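Probable mannosyltransferase KTR4 (Saccharomyces cerevisiae, PDB 5A07) is a probable mannosyltransferase with a GT-A-type nucleotide-binding fold, seen here with guanosine-5'-diphosphate and a manganese ion. Local coordinates at residues K102-L116 against Y136-F150. Residues are numbered along the deposited sequence; the frame is centred on the assembly and turned at random.
Sequences KAKGTILSLVRNSDL and YPYTFLNDEEFTDEF. With GDP (guanosine-5'-diphosphate), chain F.
Asn113 and the loop Glu145-Thr147 show how one side-chain amide can tie together the turns that follow two neighbouring strands. Asn113 OD1 accepts from Thr147 N (2.9 Å), the donor tilted well off the carbonyl plane, while Asn113 ND2 donates almost within its own amide plane to Glu145 O (3.0 Å). With both ends gripped, the amide cannot easily flip. Phe150 lies beside it, CG anti to the backbone N (chi1 -171°), which brings the ring against the backbone of Arg112 and Asn113, its edge toward Asn113 O: one face meets Phe146 CD1, the opposite face takes a CH-pi contact from Leu116 CD1, 4.1 Å from the ring centroid. Val111 CG2 touches both phenylalanines, reaching Phe150 CZ at 3.8 Å.

Upstream, strands 105-110 and 138-142 pair in parallel, from Ile107 N to Pro137 O (2.9 Å) through to Val111 N and Leu141 O. Ile107 runs alongside Tyr138 and lays CD1 over its ring face, whereas Thr106 OG1 and Thr139 OG1 approach to 2.9 Å.

At the C-terminal ends GDP is held from both segments: Leu110 O accepts from O3' (2.7 Å), Asp143 OD1 from N1 (2.7 Å). The Arg112 guanidinium, salt-bridged to Asp115, sets a face against the base.

This is a beta-alpha-beta crossover: helix 116-131 covers the Ile107 and Ser109 face, helix 203-214 packs on Leu110 and Leu141, and strands 227-230 and 164-168 continue the sheet on either side.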
ATOM      1  N   LYS B 102      19.848   7.564  -9.902  1.00 23.27           N
ATOM      2  CA  LYS B 102      20.877   6.581  -9.535  1.00 25.37           C
ATOM      3  C   LYS B 102      20.474   5.660  -8.454  1.00 28.50           C
ATOM      4  O   LYS B 102      21.257   4.798  -8.115  1.00 28.37           O
ATOM      5  CB  LYS B 102      22.186   7.241  -9.060  1.00 29.74           C
ATOM      6  CG  LYS B 102      22.772   8.281  -9.995  1.00 33.14           C
ATOM      7  CD  LYS B 102      22.646   7.875 -11.456  1.00 44.30           C
ATOM      8  CE  LYS B 102      23.774   6.985 -11.843  1.00 51.22           C
ATOM      9  NZ  LYS B 102      24.902   7.915 -12.088  1.00 63.34           N
ATOM     10  N   ALA B 103      19.270   5.786  -7.888  1.00 23.28           N
ATOM     11  CA  ALA B 103      18.855   4.810  -6.944  1.00 22.06           C
ATOM     12  C   ALA B 103      18.661   3.492  -7.607  1.00 21.39           C
ATOM     13  O   ALA B 103      18.406   3.399  -8.824  1.00 21.00           O
ATOM     14  CB  ALA B 103      17.587   5.271  -6.248  1.00 25.99           C
ATOM     15  N   LYS B 104      18.766   2.411  -6.840  1.00 22.61           N
ATOM     16  CA  LYS B 104      18.503   1.085  -7.397  1.00 24.33           C
ATOM     17  C   LYS B 104      16.984   0.763  -7.334  1.00 24.25           C
ATOM     18  O   LYS B 104      16.514   0.039  -6.458  1.00 22.31           O
ATOM     19  CB  LYS B 104      19.241  -0.028  -6.635  1.00 24.95           C
ATOM     20  CG  LYS B 104      20.671   0.227  -6.370  1.00 31.02           C
ATOM     21  CD  LYS B 104      21.529   0.101  -7.534  1.00 42.07           C
ATOM     22  CE  LYS B 104      22.912  -0.399  -7.058  1.00 50.44           C
ATOM     23  NZ  LYS B 104      23.884   0.100  -8.076  1.00 55.64           N
ATOM     24  N   GLY B 105      16.250   1.331  -8.287  1.00 20.27           N
ATOM     25  CA  GLY B 105      14.821   1.323  -8.233  1.00 18.94           C
ATOM     26  C   GLY B 105      14.230   1.088  -9.598  1.00 17.19           C
ATOM     27  O   GLY B 105      14.897   1.372 -10.625  1.00 17.57           O
ATOM     28  N   THR B 106      12.990   0.580  -9.587  1.00 16.96           N
ATOM     29  CA  THR B 106      12.244   0.337 -10.798  1.00 16.58           C
ATOM     30  C   THR B 106      10.791   0.667 -10.539  1.00 17.37           C
ATOM     31  O   THR B 106      10.308   0.533  -9.410  1.00 15.81           O
ATOM     32  CB  THR B 106      12.398  -1.103 -11.279  1.00 16.14           C
ATOM     33  OG1 THR B 106      11.856  -1.291 -12.588  1.00 16.96           O
ATOM     34  CG2 THR B 106      11.802  -2.088 -10.280  1.00 16.99           C
ATOM     35  N   ILE B 107      10.124   1.060 -11.611  1.00 15.23           N
ATOM     36  CA  ILE B 107       8.674   1.086 -11.648  1.00 15.97           C
ATOM     37  C   ILE B 107       8.195  -0.280 -11.983  1.00 16.88           C
ATOM     38  O   ILE B 107       8.696  -0.870 -12.920  1.00 22.00           O
ATOM     39  CB  ILE B 107       8.204   2.100 -12.658  1.00 16.25           C
ATOM     40  CG1 ILE B 107       8.723   3.450 -12.217  1.00 19.07           C
ATOM     41  CG2 ILE B 107       6.699   2.131 -12.642  1.00 18.05           C
ATOM     42  CD1 ILE B 107       8.935   4.300 -13.355  1.00 24.28           C
ATOM     43  N   LEU B 108       7.331  -0.857 -11.159  1.00 16.15           N
ATOM     44  CA  LEU B 108       6.914  -2.218 -11.303  1.00 16.44           C
ATOM     45  C   LEU B 108       5.443  -2.343 -11.620  1.00 17.95           C
ATOM     46  O   LEU B 108       4.601  -1.732 -10.954  1.00 16.58           O
ATOM     47  CB  LEU B 108       7.171  -2.991  -9.996  1.00 17.89           C
ATOM     48  CG  LEU B 108       6.560  -4.399  -9.945  1.00 20.25           C
ATOM     49  CD1 LEU B 108       7.219  -5.371 -10.906  1.00 20.78           C
ATOM     50  CD2 LEU B 108       6.652  -4.978  -8.539  1.00 21.02           C
ATOM     51  N   SER B 109       5.083  -3.167 -12.613  1.00 17.22           N
ATOM     52  CA  SER B 109       3.697  -3.469 -12.862  1.00 17.89           C
ATOM     53  C   SER B 109       3.529  -4.977 -13.106  1.00 18.79           C
ATOM     54  O   SER B 109       4.163  -5.540 -14.011  1.00 18.65           O
ATOM     55  CB  SER B 109       3.134  -2.767 -14.113  1.00 19.36           C
ATOM     56  OG  SER B 109       3.441  -1.385 -14.225  1.00 23.34           O
ATOM     57  N   LEU B 110       2.599  -5.547 -12.369  1.00 18.63           N
ATOM     58  CA  LEU B 110       2.095  -6.869 -12.611  1.00 18.59           C
ATOM     59  C   LEU B 110       0.872  -6.685 -13.418  1.00 19.63           C
ATOM     60  O   LEU B 110      -0.101  -6.105 -12.929  1.00 20.63           O
ATOM     61  CB  LEU B 110       1.720  -7.515 -11.280  1.00 19.63           C
ATOM     62  CG  LEU B 110       1.067  -8.875 -11.350  1.00 18.22           C
ATOM     63  CD1 LEU B 110       2.101  -9.940 -11.745  1.00 17.43           C
ATOM     64  CD2 LEU B 110       0.372  -9.292 -10.048  1.00 19.47           C
ATOM     65  N   VAL B 111       0.894  -7.178 -14.678  1.00 16.00           N
ATOM     66  CA  VAL B 111      -0.213  -6.969 -15.577  1.00 17.67           C
ATOM     67  C   VAL B 111      -0.384  -8.136 -16.546  1.00 19.96           C
ATOM     68  O   VAL B 111       0.553  -8.910 -16.734  1.00 19.27           O
ATOM     69  CB  VAL B 111      -0.018  -5.719 -16.467  1.00 20.63           C
ATOM     70  CG1 VAL B 111      -0.262  -4.451 -15.649  1.00 25.48           C
ATOM     71  CG2 VAL B 111       1.370  -5.607 -17.005  1.00 24.88           C
ATOM     72  N   ARG B 112      -1.589  -8.204 -17.116  1.00 19.35           N
ATOM     73  CA  ARG B 112      -1.932  -9.186 -18.102  1.00 23.14           C
ATOM     74  C   ARG B 112      -1.714  -8.590 -19.481  1.00 23.32           C
ATOM     75  O   ARG B 112      -1.635  -7.378 -19.654  1.00 19.69           O
ATOM     76  CB  ARG B 112      -3.376  -9.594 -17.939  1.00 26.70           C
ATOM     77  CG  ARG B 112      -3.681 -10.398 -16.689  1.00 33.41           C
ATOM     78  CD  ARG B 112      -5.173 -10.423 -16.357  1.00 37.26           C
ATOM     79  NE  ARG B 112      -5.401  -9.066 -15.829  1.00 50.25           N
ATOM     80  CZ  ARG B 112      -6.178  -8.729 -14.808  1.00 50.75           C
ATOM     81  NH1 ARG B 112      -6.876  -9.650 -14.178  1.00 50.46           N
ATOM     82  NH2 ARG B 112      -6.224  -7.454 -14.409  1.00 49.22           N
ATOM     83  N   ASN B 113      -1.570  -9.454 -20.500  1.00 23.19           N
ATOM     84  CA  ASN B 113      -1.519  -8.968 -21.891  1.00 20.60           C
ATOM     85  C   ASN B 113      -2.683  -8.066 -22.245  1.00 19.53           C
ATOM     86  O   ASN B 113      -2.538  -7.032 -22.955  1.00 21.38           O
ATOM     87  CB  ASN B 113      -1.370 -10.160 -22.895  1.00 20.68           C
ATOM     88  CG  ASN B 113       0.064 -10.737 -22.861  1.00 21.10           C
ATOM     89  OD1 ASN B 113       1.039 -10.053 -23.156  1.00 20.59           O
ATOM     90  ND2 ASN B 113       0.180 -11.979 -22.440  1.00 24.42           N
ATOM     91  N   SER B 114      -3.839  -8.433 -21.719  1.00 18.59           N
ATOM     92  CA  SER B 114      -5.058  -7.722 -21.971  1.00 23.70           C
ATOM     93  C   SER B 114      -5.085  -6.358 -21.279  1.00 24.68           C
ATOM     94  O   SER B 114      -5.983  -5.606 -21.575  1.00 23.71           O
ATOM     95  CB  SER B 114      -6.285  -8.536 -21.509  1.00 22.72           C
ATOM     96  OG  SER B 114      -6.225  -8.754 -20.154  1.00 24.21           O
ATOM     97  N   ASP B 115      -4.083  -6.017 -20.438  1.00 21.00           N
ATOM     98  CA  ASP B 115      -4.125  -4.726 -19.709  1.00 19.02           C
ATOM     99  C   ASP B 115      -3.355  -3.705 -20.473  1.00 18.16           C
ATOM    100  O   ASP B 115      -3.103  -2.590 -19.992  1.00 17.05           O
ATOM    101  CB  ASP B 115      -3.497  -4.906 -18.339  1.00 19.17           C
ATOM    102  CG  ASP B 115      -4.373  -5.673 -17.407  1.00 20.65           C
ATOM    103  OD1 ASP B 115      -5.596  -5.393 -17.390  1.00 21.99           O
ATOM    104  OD2 ASP B 115      -3.889  -6.578 -16.701  1.00 21.41           O
ATOM    105  N   LEU B 116      -2.929  -4.048 -21.686  1.00 17.60           N
ATOM    106  CA  LEU B 116      -2.027  -3.163 -22.405  1.00 19.09           C
ATOM    107  C   LEU B 116      -2.469  -1.683 -22.509  1.00 18.92           C
ATOM    108  O   LEU B 116      -1.721  -0.761 -22.151  1.00 18.82           O
ATOM    109  CB  LEU B 116      -1.734  -3.671 -23.835  1.00 18.62           C
ATOM    110  CG  LEU B 116      -0.893  -2.733 -24.622  1.00 17.71           C
ATOM    111  CD1 LEU B 116       0.502  -2.625 -24.065  1.00 20.90           C
ATOM    112  CD2 LEU B 116      -0.850  -3.313 -26.067  1.00 20.40           C
ATOM    113  N   TYR B 136      13.768   6.291 -14.449  1.00 20.09           N
ATOM    114  CA  TYR B 136      13.837   4.972 -13.842  1.00 16.92           C
ATOM    115  C   TYR B 136      13.255   3.962 -14.816  1.00 19.60           C
ATOM    116  O   TYR B 136      12.267   4.218 -15.550  1.00 19.31           O
ATOM    117  CB  TYR B 136      13.123   4.947 -12.454  1.00 16.66           C
ATOM    118  CG  TYR B 136      14.063   5.595 -11.405  1.00 17.85           C
ATOM    119  CD1 TYR B 136      15.105   4.862 -10.853  1.00 18.69           C
ATOM    120  CD2 TYR B 136      13.952   6.924 -11.022  1.00 19.27           C
ATOM    121  CE1 TYR B 136      16.014   5.430  -9.961  1.00 19.03           C
ATOM    122  CE2 TYR B 136      14.860   7.506 -10.149  1.00 20.91           C
ATOM    123  CZ  TYR B 136      15.915   6.754  -9.650  1.00 19.67           C
ATOM    124  OH  TYR B 136      16.783   7.292  -8.785  1.00 18.63           O
ATOM    125  N   PRO B 137      13.772   2.762 -14.784  1.00 18.69           N
ATOM    126  CA  PRO B 137      13.281   1.697 -15.644  1.00 19.83           C
ATOM    127  C   PRO B 137      11.980   1.073 -15.218  1.00 19.55           C
ATOM    128  O   PRO B 137      11.521   1.270 -14.092  1.00 18.67           O
ATOM    129  CB  PRO B 137      14.350   0.597 -15.479  1.00 23.83           C
ATOM    130  CG  PRO B 137      14.961   0.857 -14.146  1.00 21.74           C
ATOM    131  CD  PRO B 137      14.865   2.344 -13.908  1.00 21.07           C
ATOM    132  N   TYR B 138      11.321   0.435 -16.176  1.00 17.54           N
ATOM    133  CA  TYR B 138      10.110  -0.329 -15.912  1.00 16.18           C
ATOM    134  C   TYR B 138      10.352  -1.798 -15.930  1.00 18.48           C
ATOM    135  O   TYR B 138      10.979  -2.336 -16.867  1.00 20.52           O
ATOM    136  CB  TYR B 138       9.033  -0.027 -16.946  1.00 17.83           C
ATOM    137  CG  TYR B 138       8.526   1.395 -16.908  1.00 17.09           C
ATOM    138  CD1 TYR B 138       9.253   2.407 -17.553  1.00 20.05           C
ATOM    139  CD2 TYR B 138       7.329   1.739 -16.302  1.00 17.05           C
ATOM    140  CE1 TYR B 138       8.802   3.747 -17.538  1.00 18.11           C
ATOM    141  CE2 TYR B 138       6.889   3.071 -16.268  1.00 17.30           C
ATOM    142  CZ  TYR B 138       7.629   4.053 -16.882  1.00 17.29           C
ATOM    143  OH  TYR B 138       7.224   5.375 -16.856  1.00 19.09           O
ATOM    144  N   THR B 139       9.745  -2.467 -14.967  1.00 18.38           N
ATOM    145  CA  THR B 139       9.727  -3.892 -14.921  1.00 17.35           C
ATOM    146  C   THR B 139       8.301  -4.358 -14.986  1.00 18.60           C
ATOM    147  O   THR B 139       7.442  -3.904 -14.178  1.00 17.59           O
ATOM    148  CB  THR B 139      10.357  -4.428 -13.624  1.00 17.64           C
ATOM    149  OG1 THR B 139      11.730  -4.004 -13.519  1.00 18.45           O
ATOM    150  CG2 THR B 139      10.370  -5.956 -13.606  1.00 18.04           C
ATOM    151  N   PHE B 140       8.005  -5.268 -15.935  1.00 15.57           N
ATOM    152  CA  PHE B 140       6.704  -5.839 -16.042  1.00 16.83           C
ATOM    153  C   PHE B 140       6.738  -7.355 -15.747  1.00 19.86           C
ATOM    154  O   PHE B 140       7.599  -8.063 -16.292  1.00 20.45           O
ATOM    155  CB  PHE B 140       6.152  -5.673 -17.450  1.00 16.84           C
ATOM    156  CG  PHE B 140       6.011  -4.261 -17.862  1.00 19.01           C
ATOM    157  CD1 PHE B 140       7.080  -3.569 -18.396  1.00 17.91           C
ATOM    158  CD2 PHE B 140       4.830  -3.598 -17.645  1.00 20.06           C
ATOM    159  CE1 PHE B 140       6.977  -2.265 -18.775  1.00 19.61           C
ATOM    160  CE2 PHE B 140       4.730  -2.269 -18.020  1.00 19.79           C
ATOM    161  CZ  PHE B 140       5.758  -1.608 -18.578  1.00 19.27           C
ATOM    162  N   LEU B 141       5.785  -7.822 -14.974  1.00 19.04           N
ATOM    163  CA  LEU B 141       5.656  -9.226 -14.634  1.00 20.72           C
ATOM    164  C   LEU B 141       4.315  -9.738 -14.917  1.00 22.06           C
ATOM    165  O   LEU B 141       3.343  -9.022 -14.816  1.00 21.63           O
ATOM    166  CB  LEU B 141       5.951  -9.477 -13.136  1.00 19.42           C
ATOM    167  CG  LEU B 141       7.292  -9.014 -12.590  1.00 17.69           C
ATOM    168  CD1 LEU B 141       7.464  -9.222 -11.045  1.00 19.43           C
ATOM    169  CD2 LEU B 141       8.453  -9.671 -13.366  1.00 19.19           C
ATOM    170  N   ASN B 142       4.229 -11.029 -15.313  1.00 19.41           N
ATOM    171  CA  ASN B 142       2.972 -11.645 -15.643  1.00 20.23           C
ATOM    172  C   ASN B 142       3.046 -13.151 -15.320  1.00 21.33           C
ATOM    173  O   ASN B 142       4.131 -13.727 -15.399  1.00 21.49           O
ATOM    174  CB  ASN B 142       2.762 -11.384 -17.155  1.00 21.80           C
ATOM    175  CG  ASN B 142       1.388 -11.816 -17.697  1.00 21.00           C
ATOM    176  OD1 ASN B 142       0.521 -12.410 -17.036  1.00 21.14           O
ATOM    177  ND2 ASN B 142       1.191 -11.482 -18.969  1.00 22.12           N
ATOM    178  N   ASP B 143       1.917 -13.764 -15.004  1.00 22.63           N
ATOM    179  CA  ASP B 143       1.876 -15.222 -14.814  1.00 26.38           C
ATOM    180  C   ASP B 143       1.892 -15.977 -16.157  1.00 29.08           C
ATOM    181  O   ASP B 143       2.177 -17.154 -16.157  1.00 28.98           O
ATOM    182  CB  ASP B 143       0.650 -15.660 -13.994  1.00 25.02           C
ATOM    183  CG  ASP B 143      -0.664 -15.227 -14.597  1.00 28.86           C
ATOM    184  OD1 ASP B 143      -0.879 -14.030 -14.893  1.00 25.69           O
ATOM    185  OD2 ASP B 143      -1.562 -16.068 -14.752  1.00 26.78           O
ATOM    186  N   GLU B 144       1.552 -15.300 -17.259  1.00 26.97           N
ATOM    187  CA  GLU B 144       1.691 -15.824 -18.632  1.00 29.21           C
ATOM    188  C   GLU B 144       2.792 -15.066 -19.259  1.00 30.27           C
ATOM    189  O   GLU B 144       3.166 -14.015 -18.743  1.00 28.01           O
ATOM    190  CB  GLU B 144       0.441 -15.530 -19.413  1.00 33.41           C
ATOM    191  CG  GLU B 144      -0.780 -16.254 -18.955  1.00 45.21           C
ATOM    192  CD  GLU B 144      -1.951 -15.857 -19.848  1.00 68.65           C
ATOM    193  OE1 GLU B 144      -1.794 -14.873 -20.642  1.00 89.12           O
ATOM    194  OE2 GLU B 144      -3.021 -16.514 -19.789  1.00 83.81           O
ATOM    195  N   GLU B 145       3.289 -15.543 -20.406  1.00 28.22           N
ATOM    196  CA  GLU B 145       4.329 -14.868 -21.153  1.00 27.17           C
ATOM    197  C   GLU B 145       3.739 -13.613 -21.792  1.00 22.81           C
ATOM    198  O   GLU B 145       2.684 -13.662 -22.364  1.00 22.85           O
ATOM    199  CB  GLU B 145       4.904 -15.703 -22.293  1.00 33.92           C
ATOM    200  CG  GLU B 145       5.219 -17.169 -22.004  1.00 51.72           C
ATOM    201  CD  GLU B 145       6.549 -17.439 -21.289  1.00 66.32           C
ATOM    202  OE1 GLU B 145       7.510 -16.611 -21.322  1.00 65.92           O
ATOM    203  OE2 GLU B 145       6.627 -18.537 -20.674  1.00 79.77           O
ATOM    204  N   PHE B 146       4.450 -12.528 -21.747  1.00 23.08           N
ATOM    205  CA  PHE B 146       4.041 -11.323 -22.499  1.00 24.66           C
ATOM    206  C   PHE B 146       4.187 -11.582 -23.996  1.00 26.49           C
ATOM    207  O   PHE B 146       5.226 -12.104 -24.427  1.00 25.24           O
ATOM    208  CB  PHE B 146       4.919 -10.137 -22.086  1.00 24.62           C
ATOM    209  CG  PHE B 146       4.555  -9.547 -20.742  1.00 21.75           C
ATOM    210  CD1 PHE B 146       3.371  -8.859 -20.599  1.00 25.73           C
ATOM    211  CD2 PHE B 146       5.385  -9.681 -19.656  1.00 23.32           C
ATOM    212  CE1 PHE B 146       3.006  -8.273 -19.390  1.00 26.43           C
ATOM    213  CE2 PHE B 146       5.032  -9.090 -18.429  1.00 22.04           C
ATOM    214  CZ  PHE B 146       3.836  -8.398 -18.309  1.00 20.65           C
ATOM    215  N   THR B 147       3.225 -11.154 -24.794  1.00 22.06           N
ATOM    216  CA  THR B 147       3.385 -11.241 -26.230  1.00 23.18           C
ATOM    217  C   THR B 147       4.337 -10.176 -26.773  1.00 23.39           C
ATOM    218  O   THR B 147       4.514  -9.090 -26.165  1.00 20.53           O
ATOM    219  CB  THR B 147       2.036 -11.119 -26.904  1.00 25.71           C
ATOM    220  OG1 THR B 147       1.507  -9.796 -26.679  1.00 25.84           O
ATOM    221  CG2 THR B 147       1.063 -12.137 -26.376  1.00 26.91           C
ATOM    222  N   ASP B 148       4.845 -10.402 -27.974  1.00 20.14           N
ATOM    223  CA  ASP B 148       5.559  -9.379 -28.679  1.00 22.96           C
ATOM    224  C   ASP B 148       4.752  -8.106 -28.923  1.00 21.16           C
ATOM    225  O   ASP B 148       5.332  -7.036 -28.932  1.00 21.22           O
ATOM    226  CB  ASP B 148       6.039  -9.853 -30.063  1.00 26.72           C
ATOM    227  CG  ASP B 148       7.222 -10.834 -29.958  1.00 34.38           C
ATOM    228  OD1 ASP B 148       7.757 -11.037 -28.862  1.00 39.13           O
ATOM    229  OD2 ASP B 148       7.614 -11.390 -30.969  1.00 40.84           O
ATOM    230  N   GLU B 149       3.452  -8.228 -29.193  1.00 20.16           N
ATOM    231  CA  GLU B 149       2.629  -7.021 -29.372  1.00 21.93           C
ATOM    232  C   GLU B 149       2.455  -6.185 -28.074  1.00 20.11           C
ATOM    233  O   GLU B 149       2.487  -4.964 -28.112  1.00 20.58           O
ATOM    234  CB  GLU B 149       1.239  -7.392 -29.906  1.00 24.56           C
ATOM    235  CG  GLU B 149       1.356  -7.825 -31.385  1.00 28.12           C
ATOM    236  CD  GLU B 149       0.023  -7.982 -32.081  1.00 26.77           C
ATOM    237  OE1 GLU B 149      -0.934  -8.380 -31.418  1.00 25.51           O
ATOM    238  OE2 GLU B 149      -0.031  -7.594 -33.285  1.00 28.46           O
ATOM    239  N   PHE B 150       2.385  -6.860 -26.954  1.00 22.37           N
ATOM    240  CA  PHE B 150       2.493  -6.156 -25.635  1.00 18.90           C
ATOM    241  C   PHE B 150       3.769  -5.372 -25.501  1.00 20.83           C
ATOM    242  O   PHE B 150       3.758  -4.133 -25.305  1.00 20.38           O
ATOM    243  CB  PHE B 150       2.290  -7.125 -24.497  1.00 20.72           C
ATOM    244  CG  PHE B 150       2.174  -6.446 -23.170  1.00 18.95           C
ATOM    245  CD1 PHE B 150       3.289  -6.040 -22.518  1.00 19.62           C
ATOM    246  CD2 PHE B 150       0.940  -6.180 -22.634  1.00 19.34           C
ATOM    247  CE1 PHE B 150       3.222  -5.396 -21.312  1.00 21.39           C
ATOM    248  CE2 PHE B 150       0.836  -5.559 -21.406  1.00 20.19           C
ATOM    249  CZ  PHE B 150       1.959  -5.166 -20.747  1.00 23.04           C
TER
HETATM  250  PB  GDP F 500      -7.855  -4.363  -7.573  1.00 27.33           P
HETATM  251  O1B GDP F 500      -9.256  -4.273  -8.049  1.00 30.18           O
HETATM  252  O2B GDP F 500      -7.593  -4.976  -6.322  1.00 28.25           O
HETATM  253  O3B GDP F 500      -7.094  -3.122  -7.847  1.00 25.14           O
HETATM  254  O3A GDP F 500      -7.310  -5.558  -8.527  1.00 30.82           O
HETATM  255  PA  GDP F 500      -6.608  -5.548  -9.949  1.00 25.03           P
HETATM  256  O1A GDP F 500      -7.274  -6.405 -10.936  1.00 24.59           O
HETATM  257  O2A GDP F 500      -6.212  -4.229 -10.471  1.00 20.30           O
HETATM  258  O5' GDP F 500      -5.284  -6.331  -9.594  1.00 20.94           O
HETATM  259  C5' GDP F 500      -4.099  -5.845  -8.950  1.00 23.38           C
HETATM  260  C4' GDP F 500      -2.884  -5.829  -9.862  1.00 23.06           C
HETATM  261  O4' GDP F 500      -2.589  -7.188 -10.209  1.00 22.81           O
HETATM  262  C3' GDP F 500      -3.070  -5.061 -11.160  1.00 20.10           C
HETATM  263  O3' GDP F 500      -1.785  -4.531 -11.570  1.00 19.28           O
HETATM  264  C2' GDP F 500      -3.571  -6.150 -12.122  1.00 21.51           C
HETATM  265  O2' GDP F 500      -3.219  -5.875 -13.472  1.00 18.73           O
HETATM  266  C1' GDP F 500      -2.791  -7.318 -11.630  1.00 21.88           C
HETATM  267  N9  GDP F 500      -3.476  -8.621 -11.801  1.00 24.90           N
HETATM  268  C8  GDP F 500      -4.637  -9.057 -11.248  1.00 25.97           C
HETATM  269  N7  GDP F 500      -4.864 -10.376 -11.636  1.00 25.71           N
HETATM  270  C5  GDP F 500      -3.807 -10.747 -12.421  1.00 23.84           C
HETATM  271  C6  GDP F 500      -3.432 -11.988 -13.126  1.00 23.27           C
HETATM  272  O6  GDP F 500      -4.261 -12.943 -12.983  1.00 25.31           O
HETATM  273  N1  GDP F 500      -2.299 -11.983 -13.840  1.00 23.38           N
HETATM  274  C2  GDP F 500      -1.494 -10.861 -13.956  1.00 21.74           C
HETATM  275  N2  GDP F 500      -0.388 -10.924 -14.689  1.00 21.88           N
HETATM  276  N3  GDP F 500      -1.801  -9.685 -13.325  1.00 18.74           N
HETATM  277  C4  GDP F 500      -2.883  -9.614 -12.528  1.00 21.22           C
HETATM  278  O   HOH W   1       6.172  -1.202 -15.002  1.00 29.48           O
HETATM  279  O   HOH W   2      -1.641 -12.331 -19.759  1.00 23.93           O